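Local atomic coordinates of putative NAD dependent dehydrogenase (Micromonospora echinospora, PDB entry 6NOR), a protein that binds NAD and probably acts as an oxidoreductase in the biosynthesis of the aminoglycoside antibiotic gentamicin. Residues 256-264 / 272-280; 118-126 / 336-344. All coordinates share one frame; numbering follows the deposited sequence.

Contact 1. Residues 256-264 / 272-280; sequences PGGEQLTVE and VTADLWQGM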
loop_
_atom_site.group_PDB
_atom_site.type_symbol
_atom_site.label_atom_id
_atom_site.label_comp_id
_atom_site.label_asym_id
_atom_site.label_seq_id
_atom_site.Cartn_x
_atom_site.Cartn_y
_atom_site.Cartn_z
ATOM N N PRO A 256 15.666 -4.932 10.767
ATOM C CA PRO A 256 15.480 -6.205 10.051
ATOM C C PRO A 256 14.482 -6.103 8.885
ATOM O O PRO A 256 13.769 -5.112 8.754
ATOM C CB PRO A 256 14.926 -7.124 11.149
ATOM C CG PRO A 256 14.105 -6.206 11.982
ATOM C CD PRO A 256 14.743 -4.815 11.908
ATOM N N GLY A 257 14.440 -7.121 8.039
ATOM C CA GLY A 257 13.356 -7.247 7.079
ATOM C C GLY A 257 13.606 -6.703 5.692
ATOM O O GLY A 257 12.767 -6.858 4.799
ATOM N N GLY A 258 14.760 -6.074 5.500
ATOM C CA GLY A 258 15.107 -5.476 4.222
ATOM C C GLY A 258 15.340 -3.977 4.304
ATOM O O GLY A 258 14.732 -3.274 5.102
ATOM N N GLU A 259 16.262 -3.509 3.478
ATOM C CA GLU A 259 16.545 -2.101 3.270
ATOM C C GLU A 259 15.298 -1.218 3.111
ATOM O O GLU A 259 14.367 -1.573 2.397
ATOM C CB GLU A 259 17.420 -1.969 2.027
ATOM C CG GLU A 259 18.545 -0.974 2.134
ATOM C CD GLU A 259 19.474 -1.058 0.944
ATOM O OE1 GLU A 259 20.429 -0.256 0.877
ATOM O OE2 GLU A 259 19.244 -1.927 0.071
ATOM N N GLN A 260 15.289 -0.075 3.791
ATOM C CA GLN A 260 14.222 0.913 3.621
ATOM C C GLN A 260 14.833 2.265 3.273
ATOM O O GLN A 260 15.758 2.722 3.937
ATOM C CB GLN A 260 13.363 1.084 4.892
ATOM C CG GLN A 260 12.742 -0.140 5.512
ATOM C CD GLN A 260 11.982 0.208 6.800
ATOM O OE1 GLN A 260 11.771 1.373 7.102
ATOM N NE2 GLN A 260 11.586 -0.801 7.557
ATOM N N LEU A 261 14.302 2.930 2.260
ATOM C CA LEU A 261 14.731 4.293 1.983
ATOM C C LEU A 261 13.552 5.127 1.505
ATOM O O LEU A 261 13.001 4.887 0.442
ATOM C CB LEU A 261 15.896 4.311 0.958
ATOM C CG LEU A 261 16.450 5.685 0.547
ATOM C CD1 LEU A 261 16.718 6.598 1.744
ATOM C CD2 LEU A 261 17.703 5.592 -0.365
ATOM N N THR A 262 13.178 6.119 2.298
ATOM C CA THR A 262 12.050 6.983 1.965
ATOM C C THR A 262 12.348 8.485 2.134
ATOM O O THR A 262 13.159 8.911 2.958
ATOM C CB THR A 262 10.806 6.654 2.823
ATOM O OG1 THR A 262 11.081 6.973 4.185
ATOM C CG2 THR A 262 10.398 5.161 2.728
ATOM N N VAL A 263 11.645 9.276 1.340
ATOM C CA VAL A 263 11.764 10.712 1.347
ATOM C C VAL A 263 10.381 11.323 1.454
ATOM O O VAL A 263 9.462 10.909 0.764
ATOM C CB VAL A 263 12.445 11.238 0.077
ATOM C CG1 VAL A 263 12.534 12.743 0.138
ATOM C CG2 VAL A 263 13.838 10.639 -0.078
ATOM N N GLU A 264 10.245 12.313 2.321
ATOM C CA GLU A 264 8.977 12.982 2.551
ATOM C C GLU A 264 9.202 14.482 2.630
ATOM O O GLU A 264 10.054 14.950 3.365
ATOM C CB GLU A 264 8.356 12.449 3.833
ATOM C CG GLU A 264 6.980 12.934 4.188
ATOM C CD GLU A 264 6.534 12.372 5.549
ATOM O OE1 GLU A 264 5.320 12.142 5.745
ATOM O OE2 GLU A 264 7.406 12.146 6.425
ATOM N N VAL A 272 4.909 15.604 -0.894
ATOM C CA VAL A 272 5.438 14.625 -1.821
ATOM C C VAL A 272 6.196 13.548 -1.048
ATOM O O VAL A 272 6.954 13.866 -0.157
ATOM C CB VAL A 272 6.372 15.268 -2.864
ATOM C CG1 VAL A 272 6.866 14.225 -3.851
ATOM C CG2 VAL A 272 5.675 16.366 -3.608
ATOM N N THR A 273 5.963 12.276 -1.366
ATOM C CA THR A 273 6.716 11.186 -0.754
ATOM C C THR A 273 7.164 10.216 -1.809
ATOM O O THR A 273 6.574 10.147 -2.881
ATOM C CB THR A 273 5.915 10.380 0.321
ATOM O OG1 THR A 273 4.895 9.601 -0.307
ATOM C CG2 THR A 273 5.307 11.294 1.402
ATOM N N ALA A 274 8.217 9.469 -1.502
ATOM C CA ALA A 274 8.745 8.487 -2.427
ATOM C C ALA A 274 9.429 7.394 -1.636
ATOM O O ALA A 274 10.065 7.647 -0.628
ATOM C CB ALA A 274 9.701 9.124 -3.427
ATOM N N ASP A 275 9.271 6.172 -2.108
ATOM C CA ASP A 275 9.749 4.995 -1.424
ATOM C C ASP A 275 10.532 4.142 -2.408
ATOM O O ASP A 275 9.972 3.624 -3.375
ATOM C CB ASP A 275 8.553 4.230 -0.845
ATOM C CG ASP A 275 8.948 3.106 0.068
ATOM O OD1 ASP A 275 9.999 2.471 -0.163
ATOM O OD2 ASP A 275 8.178 2.836 1.016
ATOM N N LEU A 276 11.822 3.989 -2.166
ATOM C CA LEU A 276 12.681 3.278 -3.109
ATOM C C LEU A 276 12.459 1.768 -3.100
ATOM O O LEU A 276 12.032 1.199 -4.099
ATOM C CB LEU A 276 14.146 3.579 -2.821
ATOM C CG LEU A 276 15.148 3.037 -3.830
ATOM C CD1 LEU A 276 14.837 3.568 -5.214
ATOM C CD2 LEU A 276 16.579 3.378 -3.437
ATOM N N TRP A 277 12.763 1.131 -1.976
ATOM C CA TRP A 277 12.736 -0.329 -1.875
ATOM C C TRP A 277 11.345 -0.930 -1.649
ATOM O O TRP A 277 11.097 -2.041 -2.098
ATOM C CB TRP A 277 13.674 -0.788 -0.762
ATOM C CG TRP A 277 15.067 -0.311 -1.004
ATOM C CD1 TRP A 277 15.759 0.616 -0.288
ATOM C CD2 TRP A 277 15.907 -0.691 -2.086
ATOM N NE1 TRP A 277 16.994 0.827 -0.847
ATOM C CE2 TRP A 277 17.109 0.034 -1.957
ATOM C CE3 TRP A 277 15.767 -1.586 -3.153
ATOM C CZ2 TRP A 277 18.171 -0.122 -2.846
ATOM C CZ3 TRP A 277 16.824 -1.731 -4.037
ATOM C CH2 TRP A 277 18.009 -1.002 -3.874
ATOM N N GLN A 278 10.441 -0.199 -0.982
ATOM C CA GLN A 278 9.070 -0.688 -0.775
ATOM C C GLN A 278 8.100 -0.061 -1.778
ATOM O O GLN A 278 6.902 -0.225 -1.657
ATOM C CB GLN A 278 8.569 -0.411 0.654
ATOM C CG GLN A 278 9.216 -1.254 1.740
ATOM C CD GLN A 278 10.679 -0.888 1.990
ATOM O OE1 GLN A 278 11.005 0.262 2.297
ATOM N NE2 GLN A 278 11.561 -1.864 1.846
ATOM N N GLY A 279 8.621 0.660 -2.763
ATOM C CA GLY A 279 7.769 1.261 -3.773
ATOM C C GLY A 279 8.063 0.772 -5.179
ATOM O O GLY A 279 7.898 1.498 -6.150
ATOM N N MET A 280 8.490 -0.473 -5.304
ATOM C CA MET A 280 8.838 -0.968 -6.612
ATOM C C MET A 280 7.686 -1.661 -7.324
ATOM O O MET A 280 7.801 -1.972 -8.497
ATOM C CB MET A 280 10.052 -1.877 -6.512
ATOM C CG MET A 280 11.237 -1.131 -7.048
ATOM S SD MET A 280 12.843 -1.811 -6.859
ATOM C CE MET A 280 13.803 -0.319 -6.895
HETATM O O HOH W 1 12.248 1.927 0.923
#

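Contact 2. Residues 118-126 / 336-344; sequences LVLSTGHAR and DAVAVVETL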
loop_
_atom_site.group_PDB
_atom_site.type_symbol
_atom_site.label_atom_id
_atom_site.label_comp_id
_atom_site.label_asym_id
_atom_site.label_seq_id
_atom_site.Cartn_x
_atom_site.Cartn_y
_atom_site.Cartn_z
ATOM N N LEU A 118 32.899 11.328 1.089
ATOM C CA LEU A 118 34.033 11.880 0.345
ATOM C C LEU A 118 35.301 11.749 1.184
ATOM O O LEU A 118 36.186 10.987 0.845
ATOM C CB LEU A 118 33.785 13.344 -0.040
ATOM C CG LEU A 118 34.896 13.973 -0.882
ATOM C CD1 LEU A 118 35.081 13.160 -2.111
ATOM C CD2 LEU A 118 34.618 15.432 -1.262
ATOM N N VAL A 119 35.340 12.467 2.298
ATOM C CA VAL A 119 36.413 12.400 3.272
ATOM C C VAL A 119 35.799 12.505 4.663
ATOM O O VAL A 119 34.592 12.582 4.799
ATOM C CB VAL A 119 37.404 13.532 3.087
ATOM C CG1 VAL A 119 38.219 13.325 1.798
ATOM C CG2 VAL A 119 36.653 14.834 3.066
ATOM N N LEU A 120 36.622 12.532 5.704
ATOM C CA LEU A 120 36.072 12.502 7.054
ATOM C C LEU A 120 36.252 13.802 7.831
ATOM O O LEU A 120 36.051 13.833 9.033
ATOM C CB LEU A 120 36.688 11.341 7.830
ATOM C CG LEU A 120 36.431 9.991 7.147
ATOM C CD1 LEU A 120 37.335 8.906 7.736
ATOM C CD2 LEU A 120 34.933 9.617 7.225
ATOM N N SER A 121 36.621 14.876 7.153
ATOM C CA SER A 121 36.724 16.167 7.817
ATOM C C SER A 121 36.451 17.284 6.826
ATOM O O SER A 121 36.656 17.128 5.625
ATOM C CB SER A 121 38.093 16.334 8.475
ATOM O OG SER A 121 39.105 16.571 7.511
ATOM N N THR A 122 35.938 18.395 7.326
ATOM C CA THR A 122 35.608 19.529 6.479
ATOM C C THR A 122 36.848 20.079 5.784
ATOM O O THR A 122 36.808 20.408 4.604
ATOM C CB THR A 122 34.927 20.625 7.294
ATOM O OG1 THR A 122 33.676 20.120 7.766
ATOM C CG2 THR A 122 34.684 21.872 6.449
ATOM N N GLY A 123 37.953 20.152 6.518
ATOM C CA GLY A 123 39.219 20.599 5.954
ATOM C C GLY A 123 39.659 19.807 4.743
ATOM O O GLY A 123 39.947 20.361 3.687
ATOM N N HIS A 124 39.692 18.495 4.896
ATOM C CA HIS A 124 40.061 17.600 3.810
ATOM C C HIS A 124 39.184 17.788 2.593
ATOM O O HIS A 124 39.650 17.682 1.479
ATOM C CB HIS A 124 39.975 16.155 4.261
ATOM C CG HIS A 124 41.048 15.762 5.218
ATOM N ND1 HIS A 124 40.998 14.602 5.959
ATOM C CD2 HIS A 124 42.198 16.381 5.563
ATOM C CE1 HIS A 124 42.078 14.522 6.715
ATOM N NE2 HIS A 124 42.818 15.592 6.498
ATOM N N ALA A 125 37.911 18.081 2.810
ATOM C CA ALA A 125 36.981 18.191 1.693
ATOM C C ALA A 125 37.233 19.473 0.937
ATOM O O ALA A 125 37.292 19.466 -0.278
ATOM C CB ALA A 125 35.522 18.133 2.172
ATOM N N ARG A 126 37.371 20.574 1.658
ATOM C CA ARG A 126 37.669 21.844 1.011
ATOM C C ARG A 126 39.017 21.801 0.287
ATOM O O ARG A 126 39.161 22.362 -0.788
ATOM C CB ARG A 126 37.660 22.991 2.025
ATOM C CG ARG A 126 36.320 23.243 2.645
ATOM C CD ARG A 126 36.385 24.428 3.581
ATOM N NE ARG A 126 35.087 24.836 4.100
ATOM C CZ ARG A 126 34.347 25.817 3.598
ATOM N NH1 ARG A 126 34.755 26.482 2.531
ATOM N NH2 ARG A 126 33.185 26.118 4.156
ATOM N N ASP A 336 28.545 20.637 -2.632
ATOM C CA ASP A 336 27.503 19.858 -1.994
ATOM C C ASP A 336 28.118 18.859 -1.013
ATOM O O ASP A 336 27.622 18.673 0.101
ATOM C CB ASP A 336 26.634 19.146 -3.036
ATOM C CG ASP A 336 25.923 20.117 -3.966
ATOM O OD1 ASP A 336 25.067 20.878 -3.479
ATOM O OD2 ASP A 336 26.193 20.102 -5.189
ATOM N N ALA A 337 29.219 18.237 -1.407
ATOM C CA ALA A 337 29.876 17.310 -0.500
ATOM C C ALA A 337 30.393 18.025 0.758
ATOM O O ALA A 337 30.257 17.505 1.868
ATOM C CB ALA A 337 31.003 16.598 -1.205
ATOM N N VAL A 338 30.976 19.212 0.592
ATOM C CA VAL A 338 31.444 19.982 1.735
ATOM C C VAL A 338 30.285 20.290 2.688
ATOM O O VAL A 338 30.427 20.208 3.902
ATOM C CB VAL A 338 32.118 21.315 1.288
ATOM C CG1 VAL A 338 32.313 22.234 2.456
ATOM C CG2 VAL A 338 33.446 21.048 0.633
ATOM N N ALA A 339 29.128 20.642 2.138
ATOM C CA ALA A 339 27.999 20.942 2.989
ATOM C C ALA A 339 27.567 19.701 3.783
ATOM O O ALA A 339 27.238 19.798 4.955
ATOM C CB ALA A 339 26.850 21.489 2.167
ATOM N N VAL A 340 27.591 18.531 3.151
ATOM C CA VAL A 340 27.211 17.302 3.846
ATOM C C VAL A 340 28.220 16.969 4.940
ATOM O O VAL A 340 27.843 16.610 6.048
ATOM C CB VAL A 340 27.102 16.104 2.884
ATOM C CG1 VAL A 340 26.931 14.828 3.655
ATOM C CG2 VAL A 340 25.956 16.296 1.915
ATOM N N VAL A 341 29.510 17.088 4.626
ATOM C CA VAL A 341 30.544 16.742 5.595
ATOM C C VAL A 341 30.434 17.599 6.869
ATOM O O VAL A 341 30.590 17.091 7.972
ATOM C CB VAL A 341 31.975 16.878 4.993
ATOM C CG1 VAL A 341 33.019 16.690 6.059
ATOM C CG2 VAL A 341 32.197 15.852 3.882
ATOM N N GLU A 342 30.151 18.885 6.734
ATOM C CA GLU A 342 30.092 19.703 7.935
ATOM C C GLU A 342 28.801 19.483 8.710
ATOM O O GLU A 342 28.794 19.589 9.934
ATOM C CB GLU A 342 30.278 21.189 7.626
ATOM C CG GLU A 342 29.567 21.714 6.432
ATOM C CD GLU A 342 30.270 22.935 5.856
ATOM O OE1 GLU A 342 31.499 23.052 6.041
ATOM O OE2 GLU A 342 29.597 23.785 5.232
ATOM N N THR A 343 27.725 19.143 8.013
ATOM C CA THR A 343 26.515 18.758 8.708
ATOM C C THR A 343 26.762 17.534 9.572
ATOM O O THR A 343 26.382 17.517 10.734
ATOM C CB THR A 343 25.366 18.467 7.758
ATOM O OG1 THR A 343 25.113 19.623 6.947
ATOM C CG2 THR A 343 24.118 18.178 8.583
ATOM N N LEU A 344 27.439 16.529 9.028
ATOM C CA LEU A 344 27.711 15.317 9.804
ATOM C C LEU A 344 28.648 15.578 10.973
ATOM O O LEU A 344 28.497 14.979 12.043
ATOM C CB LEU A 344 28.318 14.217 8.930
ATOM C CG LEU A 344 27.465 13.624 7.804
ATOM C CD1 LEU A 344 28.239 12.526 7.092
ATOM C CD2 LEU A 344 26.176 13.089 8.360
#

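Contact 1. Residues 256-264 / 272-280
Glu-259 lies over one face of the Trp-277 indole: its CB sits above the five-membered ring, 4.1 Å from the centroid, in a CH-pi contact, and the extended chain runs on until OE2 stands 3.5 Å from CE2. The carboxylate is turned only 13° from the ring plane, so it lies nearly flat on the indole. Leu-276 CD2 meets the other face near the rim. The carbonyl O of Glu-259 accepts from Gln-278 NE2 at 2.9 Å, an almost straight bond made in the plane of the amide. That side chain is bent at chi2 (70°), which folds its amide back to the strand and brings OE1 against CA and CB of Gln-260.

Regular strand pairing begins just past Leu-261, whose O already accepts from Leu-276 N at 3.0 Å, while its N binds a water that also accepts from Trp-277 N. The same water lies within hydrogen-bonding distance of Asp-275 OD1 and Gln-278 OE1, bridging the segments where pairing begins. Asp-275 OD1 also takes Gln-278 N in an Asx motif that turns the chain beyond the strand.

The segments belong to the beta hairpin of strands 260-267 and 270-275, at an edge of the C-terminal domain's mixed sheet as formed within one chain; a strand of the second subunit continues this sheet beyond Val-272 to Ala-274. Thr-262 faces Asp-275 in a non-hydrogen-bonded pair, CG2 3.6 Å from OD2. Val-263 and Ala-274 exchange two backbone hydrogen bonds. Glu-264 lays CG alongside Thr-273 CG2 at 3.6 Å, while its carboxylate forms a salt bridge with Arg-175 of the third subunit.

Contact 2. Residues 118-126 / 336-344
The guanidinium of Arg-126 has Val-338 CG1 over one face, near the rim, about 4.0 Å above the plane. Glu-342 approaches the same group obliquely, its carboxylate turned 41° from the guanidinium, and the salt bridge between them is long, with NH2 4.0 Å from OE1. Arg-126 is extended from CG to NE, which carries its charged end across Val-338 at roughly a right angle and over to Glu-342; CG touches both valine methyls on the way. Within segment 118-126, the imidazole of His-124 has Ser-121 OG over one face. Ser-121 is the N-cap residue of the helix, and its OG accepts from His-124 N at 3.3 Å.

Glu-342 holds CG between its backbone N and carbonyl carbon (chi1 42°), and from there the chain reaches over Thr-122: OE1 lies 3.4 Å from CG2, while OG1 of the threonine rests against CA and CB of the glutamate. Val-341 points into the start of the opposite helix. Its CG1, at 3.6 Å from both Ser-121 C and Thr-122 N, packs on the backbone of the first turn, and CG2 turns to Ala-125 CB and Val-119 O. One helical turn earlier, Val-338 CG2 meets Ala-125 CB at 3.9 Å. The small alanine sits between these two valines, and the axes of the segments 122-126 and 336-344 come within 9.2 Å and run nearly antiparallel (175°). Towards the start of segment 336-344, Leu-118 CD2 touches Ala-337 CB at 3.8 Å.

Helix 122-134 of the Rossmann domain is thus packed against helix 334-353. Trp-200 of helix 199-209 abuts Leu-118 and Val-341, His-141 of strand 139-141 touches Leu-118 and Ala-337, and Ala-361, the C-terminal residue, lies beside Arg-126 and Glu-342.

The two contacts lie on opposite sides of the chain's centre, with their own centres 26 Å apart and nearest atoms about 13 Å apart. Along the chain, contact 1 is nested within the loop closed by contact 2, whose segments are separated by 209 residues. Contact 1 is local, joining neighbouring strands of the C-terminal sheet at the edge where other subunits attach; contact 2 brings a late helix back onto the nucleotide-binding Rossmann domain and involves no other chain. Neither contact is far from the NAD site: the side chains of Glu-259 and Leu-118 are about 7 and about 9 Å from the bound dinucleotide.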